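Local coordinates for protein beta-agarase (Persicobacter, PDB 6AII) that probably hydrolyses the beta-1,4 linkages of agarose to release neoagarobiose, as a GH16 family beta-agarase whose catalytic domain binds a calcium ion, at residues Asn17-Lys22 against Pro323-Gly328; Val114-Phe119 against Gly275-Met280. All blocks are in the same frame, centred on the assembly; numbering follows the deposited sequence.

Both contacts reach the same antiparallel sheet, in which strands 118-125 and 312-325 are neighbours. Contact 1 lies at the surface, where strand 19-23, near the N-terminus, pairs with the C-terminal end of strand 312-325. Contact 2 is partly buried and sits closer to the centre of the chain. It ties the turn before strand 118-125 to the loop leading into strand 280-287 of the other sheet. The two meet where Pro323 packs on Pro117 and Trp21 on Phe119. Water bridges and a glutamine-carboxylate bond mark the outer contact. The inner one has a single backbone bridge and a side-chain amide bond to a carbonyl, with side chains packed beside them.

Contact 1 (Asn17-Lys22 against Pro323-Gly328); sequences NGKQWK and PEVVTG
Gln20 and Glu324 form an antiparallel hydrogen-bonded pair between strand 19-23 and the last residues of strand 312-325. This brings segments near the two ends of the chain together at the margin of the sheet. Gln20 N gives a bond of 2.7 Å to Glu324 O, and Glu324 N returns one of 2.8 Å to Gln20 O. Beyond the strand end, Val326 N donates to Gly18 O at 3.0 Å, with an almost straight N-H...O angle of 171°. Backbone bonds between Lys22 and Thr322 extend the pairing.

The same pair is bonded through its side chains. Gln20 NE2 reaches Glu324 OE1 at 3.0 Å. Glu324 OE1 lies close to the plane of the Gln20 amide, but the two flat groups are turned well apart, and the amide nitrogen comes to the anti side of OE1, 34° out of the carboxylate plane. Chi1 of Gln20 (62°) sets CG between the backbone N and the carbonyl carbon, and the extended chain then carries the amide over to Glu324.

Waters continue the polar network. One donates to Gln20 OE1 and accepts from Thr327 N; another joins Gln20 NE2 to Thr327 OG1, which also bonds to the main-chain O of His330. A third donates to Glu324 OE2 and is weakly held by Lys22 NZ. With an alanine in place of Gln20, Glu324 OE1 would probably lose its amide partner, and the two waters beside Thr327 would each lose one of theirs.

Apolar contact comes from two pairs. Trp21 CZ3 lies 3.9 Å from Pro323 CD, on the sheet face shared by these two side chains. The indole NE1 bonds to Ala13 O, and the ring meets Tyr222 edge-to-face. Lys19 CE rests 4.0 Å from Val325 CG2.

The chemistry implies a solvated edge: backbone bonds set the register, while the Gln20-Glu324 face is polar and hydrated, and the other carries the contact of Trp21 with Pro323.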
loop_
_atom_site.group_PDB
_atom_site.type_symbol
_atom_site.label_atom_id
_atom_site.label_comp_id
_atom_site.label_asym_id
_atom_site.label_seq_id
_atom_site.Cartn_x
_atom_site.Cartn_y
_atom_site.Cartn_z
ATOM N N ASN A 17 23.052 -15.148 -5.463
ATOM C CA ASN A 17 24.474 -15.427 -5.304
ATOM C C ASN A 17 25.252 -14.657 -6.342
ATOM O O ASN A 17 24.911 -14.686 -7.542
ATOM C CB ASN A 17 24.790 -16.918 -5.480
ATOM C CG ASN A 17 24.357 -17.752 -4.299
ATOM O OD1 ASN A 17 23.913 -18.877 -4.496
ATOM N ND2 ASN A 17 24.454 -17.197 -3.091
ATOM N N GLY A 18 26.270 -13.940 -5.850
ATOM C CA GLY A 18 27.137 -13.099 -6.718
ATOM C C GLY A 18 26.447 -11.906 -7.357
ATOM O O GLY A 18 26.895 -11.390 -8.373
ATOM N N LYS A 19 25.320 -11.482 -6.750
ATOM C CA LYS A 19 24.576 -10.299 -7.147
ATOM C C LYS A 19 24.632 -9.233 -6.050
ATOM O O LYS A 19 24.965 -9.503 -4.877
ATOM C CB LYS A 19 23.117 -10.673 -7.416
ATOM C CG LYS A 19 22.910 -11.754 -8.469
ATOM C CD LYS A 19 22.770 -11.298 -9.842
ATOM C CE LYS A 19 22.412 -12.423 -10.797
ATOM N NZ LYS A 19 20.959 -12.470 -11.051
ATOM N N GLN A 20 24.356 -8.005 -6.474
ATOM C CA GLN A 20 24.273 -6.863 -5.583
ATOM C C GLN A 20 23.038 -6.030 -5.994
ATOM O O GLN A 20 22.533 -6.146 -7.113
ATOM C CB GLN A 20 25.563 -6.047 -5.678
ATOM C CG GLN A 20 25.803 -5.494 -7.058
ATOM C CD GLN A 20 27.174 -4.882 -7.177
ATOM O OE1 GLN A 20 28.050 -5.134 -6.351
ATOM N NE2 GLN A 20 27.356 -4.092 -8.219
ATOM N N TRP A 21 22.548 -5.172 -5.112
ATOM C CA TRP A 21 21.386 -4.359 -5.470
ATOM C C TRP A 21 21.812 -3.056 -6.121
ATOM O O TRP A 21 22.728 -2.398 -5.632
ATOM C CB TRP A 21 20.590 -4.042 -4.208
ATOM C CG TRP A 21 19.929 -5.222 -3.603
ATOM C CD1 TRP A 21 20.241 -5.836 -2.433
ATOM C CD2 TRP A 21 18.789 -5.907 -4.125
ATOM N NE1 TRP A 21 19.348 -6.829 -2.169
ATOM C CE2 TRP A 21 18.482 -6.936 -3.193
ATOM C CE3 TRP A 21 18.008 -5.783 -5.277
ATOM C CZ2 TRP A 21 17.419 -7.804 -3.388
ATOM C CZ3 TRP A 21 16.972 -6.662 -5.475
ATOM C CH2 TRP A 21 16.681 -7.655 -4.528
ATOM N N LYS A 22 21.103 -2.649 -7.157
ATOM C CA LYS A 22 21.320 -1.384 -7.804
ATOM C C LYS A 22 20.067 -0.498 -7.716
ATOM O O LYS A 22 18.975 -0.929 -8.059
ATOM C CB LYS A 22 21.675 -1.593 -9.284
ATOM C CG LYS A 22 21.815 -0.298 -10.067
ATOM C CD LYS A 22 21.959 -0.442 -11.538
ATOM C CE LYS A 22 22.088 0.915 -12.194
ATOM N NZ LYS A 22 22.389 0.782 -13.632
ATOM N N PRO A 323 18.582 -6.359 -9.038
ATOM C CA PRO A 323 19.787 -7.152 -8.860
ATOM C C PRO A 323 20.725 -6.966 -10.052
ATOM O O PRO A 323 20.227 -6.895 -11.220
ATOM C CB PRO A 323 19.394 -8.637 -8.857
ATOM C CG PRO A 323 17.905 -8.649 -8.943
ATOM C CD PRO A 323 17.448 -7.266 -9.279
ATOM N N GLU A 324 22.029 -6.863 -9.722
ATOM C CA GLU A 324 23.047 -6.837 -10.787
ATOM C C GLU A 324 24.198 -7.730 -10.362
ATOM O O GLU A 324 24.432 -7.910 -9.205
ATOM C CB GLU A 324 23.402 -5.371 -11.014
ATOM C CG GLU A 324 24.807 -4.981 -10.887
ATOM C CD GLU A 324 24.957 -3.478 -11.030
ATOM O OE1 GLU A 324 25.342 -2.890 -10.013
ATOM O OE2 GLU A 324 24.736 -2.955 -12.155
ATOM N N VAL A 325 24.864 -8.320 -11.358
ATOM C CA VAL A 325 26.018 -9.133 -11.007
ATOM C C VAL A 325 27.081 -8.201 -10.427
ATOM O O VAL A 325 27.273 -7.059 -10.851
ATOM C CB VAL A 325 26.517 -9.924 -12.243
ATOM C CG1 VAL A 325 27.788 -10.679 -11.926
ATOM C CG2 VAL A 325 25.442 -10.827 -12.803
ATOM N N VAL A 326 27.826 -8.738 -9.476
ATOM C CA VAL A 326 28.949 -8.007 -8.923
ATOM C C VAL A 326 29.943 -7.640 -10.029
ATOM O O VAL A 326 30.088 -8.361 -11.034
ATOM C CB VAL A 326 29.661 -8.780 -7.789
ATOM C CG1 VAL A 326 28.703 -8.883 -6.588
ATOM C CG2 VAL A 326 30.099 -10.188 -8.213
ATOM N N THR A 327 30.568 -6.485 -9.802
ATOM C CA THR A 327 31.355 -5.853 -10.842
ATOM C C THR A 327 32.863 -5.931 -10.616
ATOM O O THR A 327 33.599 -5.464 -11.515
ATOM C CB THR A 327 30.903 -4.392 -11.036
ATOM O OG1 THR A 327 30.852 -3.758 -9.767
ATOM C CG2 THR A 327 29.530 -4.301 -11.669
ATOM N N GLY A 328 33.345 -6.453 -9.486
ATOM C CA GLY A 328 34.770 -6.560 -9.278
ATOM C C GLY A 328 35.290 -5.346 -8.535
ATOM O O GLY A 328 34.613 -4.824 -7.672
HETATM O O HOH W 1 20.248 -9.574 -12.472
HETATM O O HOH W 2 30.736 -5.387 -7.024
HETATM O O HOH W 3 29.195 -2.058 -9.076
HETATM O O HOH W 4 25.376 -0.382 -13.022
#

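Contact 2 (Val114-Phe119 against Gly275-Met280)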
loop_
_atom_site.group_PDB
_atom_site.type_symbol
_atom_site.label_atom_id
_atom_site.label_comp_id
_atom_site.label_asym_id
_atom_site.label_seq_id
_atom_site.Cartn_x
_atom_site.Cartn_y
_atom_site.Cartn_z
ATOM N N VAL A 114 7.966 -0.630 -12.252
ATOM C CA VAL A 114 8.868 -1.697 -11.869
ATOM C C VAL A 114 8.400 -3.024 -12.462
ATOM O O VAL A 114 7.231 -3.190 -12.801
ATOM C CB VAL A 114 9.000 -1.796 -10.341
ATOM C CG1 VAL A 114 9.447 -0.479 -9.730
ATOM C CG2 VAL A 114 7.710 -2.214 -9.710
ATOM N N GLN A 115 9.341 -3.944 -12.589
ATOM C CA GLN A 115 9.090 -5.306 -13.028
ATOM C C GLN A 115 10.093 -6.234 -12.368
ATOM O O GLN A 115 11.289 -5.840 -12.126
ATOM C CB GLN A 115 9.201 -5.365 -14.567
ATOM C CG GLN A 115 9.000 -6.741 -15.134
ATOM C CD GLN A 115 8.988 -6.698 -16.645
ATOM O OE1 GLN A 115 9.878 -6.094 -17.256
ATOM N NE2 GLN A 115 7.992 -7.348 -17.228
ATOM N N TYR A 116 9.696 -7.470 -12.140
ATOM C CA TYR A 116 10.547 -8.441 -11.513
ATOM C C TYR A 116 11.835 -8.577 -12.343
ATOM O O TYR A 116 11.747 -8.413 -13.565
ATOM C CB TYR A 116 9.905 -9.829 -11.447
ATOM C CG TYR A 116 9.803 -10.575 -12.757
ATOM C CD1 TYR A 116 8.773 -10.311 -13.618
ATOM C CD2 TYR A 116 10.828 -11.403 -13.171
ATOM C CE1 TYR A 116 8.715 -10.910 -14.870
ATOM C CE2 TYR A 116 10.786 -11.998 -14.424
ATOM C CZ TYR A 116 9.726 -11.754 -15.256
ATOM O OH TYR A 116 9.616 -12.345 -16.511
ATOM N N PRO A 117 12.928 -8.950 -11.732
ATOM C CA PRO A 117 13.237 -9.003 -10.299
ATOM C C PRO A 117 13.413 -7.583 -9.739
ATOM O O PRO A 117 14.192 -6.701 -10.234
ATOM C CB PRO A 117 14.512 -9.861 -10.157
ATOM C CG PRO A 117 15.239 -9.606 -11.461
ATOM C CD PRO A 117 14.181 -9.236 -12.488
ATOM N N VAL A 118 12.667 -7.257 -8.675
ATOM C CA VAL A 118 12.755 -5.908 -8.121
ATOM C C VAL A 118 12.350 -5.908 -6.642
ATOM O O VAL A 118 11.464 -6.651 -6.267
ATOM C CB VAL A 118 11.861 -4.953 -8.899
ATOM C CG1 VAL A 118 10.402 -5.372 -8.852
ATOM C CG2 VAL A 118 12.024 -3.500 -8.480
ATOM N N PHE A 119 13.016 -5.086 -5.873
ATOM C CA PHE A 119 12.690 -4.891 -4.450
ATOM C C PHE A 119 12.154 -3.463 -4.320
ATOM O O PHE A 119 12.842 -2.458 -4.740
ATOM C CB PHE A 119 13.902 -5.145 -3.559
ATOM C CG PHE A 119 13.608 -4.842 -2.112
ATOM C CD1 PHE A 119 12.988 -5.784 -1.314
ATOM C CD2 PHE A 119 14.036 -3.659 -1.522
ATOM C CE1 PHE A 119 12.720 -5.507 0.021
ATOM C CE2 PHE A 119 13.769 -3.395 -0.179
ATOM C CZ PHE A 119 13.123 -4.312 0.586
ATOM N N GLY A 275 2.191 -16.235 -14.614
ATOM C CA GLY A 275 2.361 -15.637 -13.270
ATOM C C GLY A 275 2.361 -14.115 -13.344
ATOM O O GLY A 275 1.804 -13.518 -14.250
ATOM N N LEU A 276 2.939 -13.464 -12.325
ATOM C CA LEU A 276 2.908 -11.998 -12.243
ATOM C C LEU A 276 4.061 -11.431 -13.077
ATOM O O LEU A 276 5.196 -11.525 -12.628
ATOM C CB LEU A 276 3.110 -11.590 -10.781
ATOM C CG LEU A 276 1.918 -11.823 -9.867
ATOM C CD1 LEU A 276 2.301 -11.559 -8.402
ATOM C CD2 LEU A 276 0.789 -10.945 -10.267
ATOM N N THR A 277 3.786 -10.822 -14.223
ATOM C CA THR A 277 4.854 -10.362 -15.097
ATOM C C THR A 277 4.714 -8.921 -15.516
ATOM O O THR A 277 5.682 -8.372 -16.061
ATOM C CB THR A 277 4.944 -11.184 -16.403
ATOM O OG1 THR A 277 3.772 -11.006 -17.183
ATOM C CG2 THR A 277 5.146 -12.654 -16.145
ATOM N N LYS A 278 3.532 -8.314 -15.441
ATOM C CA LYS A 278 3.325 -7.069 -16.147
ATOM C C LYS A 278 3.959 -5.899 -15.383
ATOM O O LYS A 278 3.807 -5.830 -14.141
ATOM C CB LYS A 278 1.842 -6.818 -16.324
ATOM C CG LYS A 278 1.191 -7.803 -17.284
ATOM C CD LYS A 278 -0.294 -7.631 -17.446
ATOM C CE LYS A 278 -0.764 -8.569 -18.545
ATOM N NZ LYS A 278 -2.232 -8.568 -18.567
ATOM N N PRO A 279 4.593 -4.971 -16.051
ATOM C CA PRO A 279 5.191 -3.800 -15.336
ATOM C C PRO A 279 4.119 -3.070 -14.540
ATOM O O PRO A 279 3.005 -2.927 -15.014
ATOM C CB PRO A 279 5.754 -2.897 -16.431
ATOM C CG PRO A 279 6.161 -3.925 -17.486
ATOM C CD PRO A 279 5.014 -4.916 -17.478
ATOM N N MET A 280 4.521 -2.578 -13.354
ATOM C CA MET A 280 3.579 -1.945 -12.474
ATOM C C MET A 280 4.024 -0.544 -12.061
ATOM O O MET A 280 5.227 -0.288 -11.817
ATOM C CB MET A 280 3.370 -2.785 -11.225
ATOM C CG MET A 280 2.854 -4.152 -11.526
ATOM S SD MET A 280 2.453 -5.043 -9.976
ATOM C CE MET A 280 2.083 -6.646 -10.669
#
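Val114 and Met280 make a single antiparallel bridge in the beta-sandwich (jelly-roll) fold of this GH16 domain. Each supplies both a donor and an acceptor. Val114 N bonds to Met280 O at 2.8 Å, and Met280 N bonds to Val114 O at the same length. Val114 O also receives a CA-H...O contact from Pro279 CA. Both side chains are buried and pack on Met137 of strand 132-139. Their bridge holds the start of strand 280-287 against the turn that leads into strand 118-125. That turn contains a cis peptide bond before Pro117.

Gln115 satisfies an acceptor further back in the loop. Its NE2 donates to Thr277 O at 2.8 Å, nearly in line with the carbonyl (C=O...N angle 175°). The acceptor lies only 9° out of the amide plane. With CG anti to the backbone N (chi1 178°), the extended side chain runs beside Pro279, and its CD lies 4.0 Å from the proline CG.

Other polar groups of the loop find partners in other parts of the chain. Thr277 N and Lys278 N both bond to Glu144 OE1, so one carboxylate oxygen takes two amide hydrogens. Lys278 NZ makes a salt bridge with Asp141. Leu276 O accepts from Trp223 NE1. These bonds link the loop to strand 144-151, to the residues just before it and to strand 217-225.

Tyr116 adds van der Waals contact, lying alongside Thr277 and pointing the same way. Pro226 touches both side chains. Thr277 CA sits at the edge of the tyrosine ring, near its plane, 3.9 Å from Tyr116 CE1.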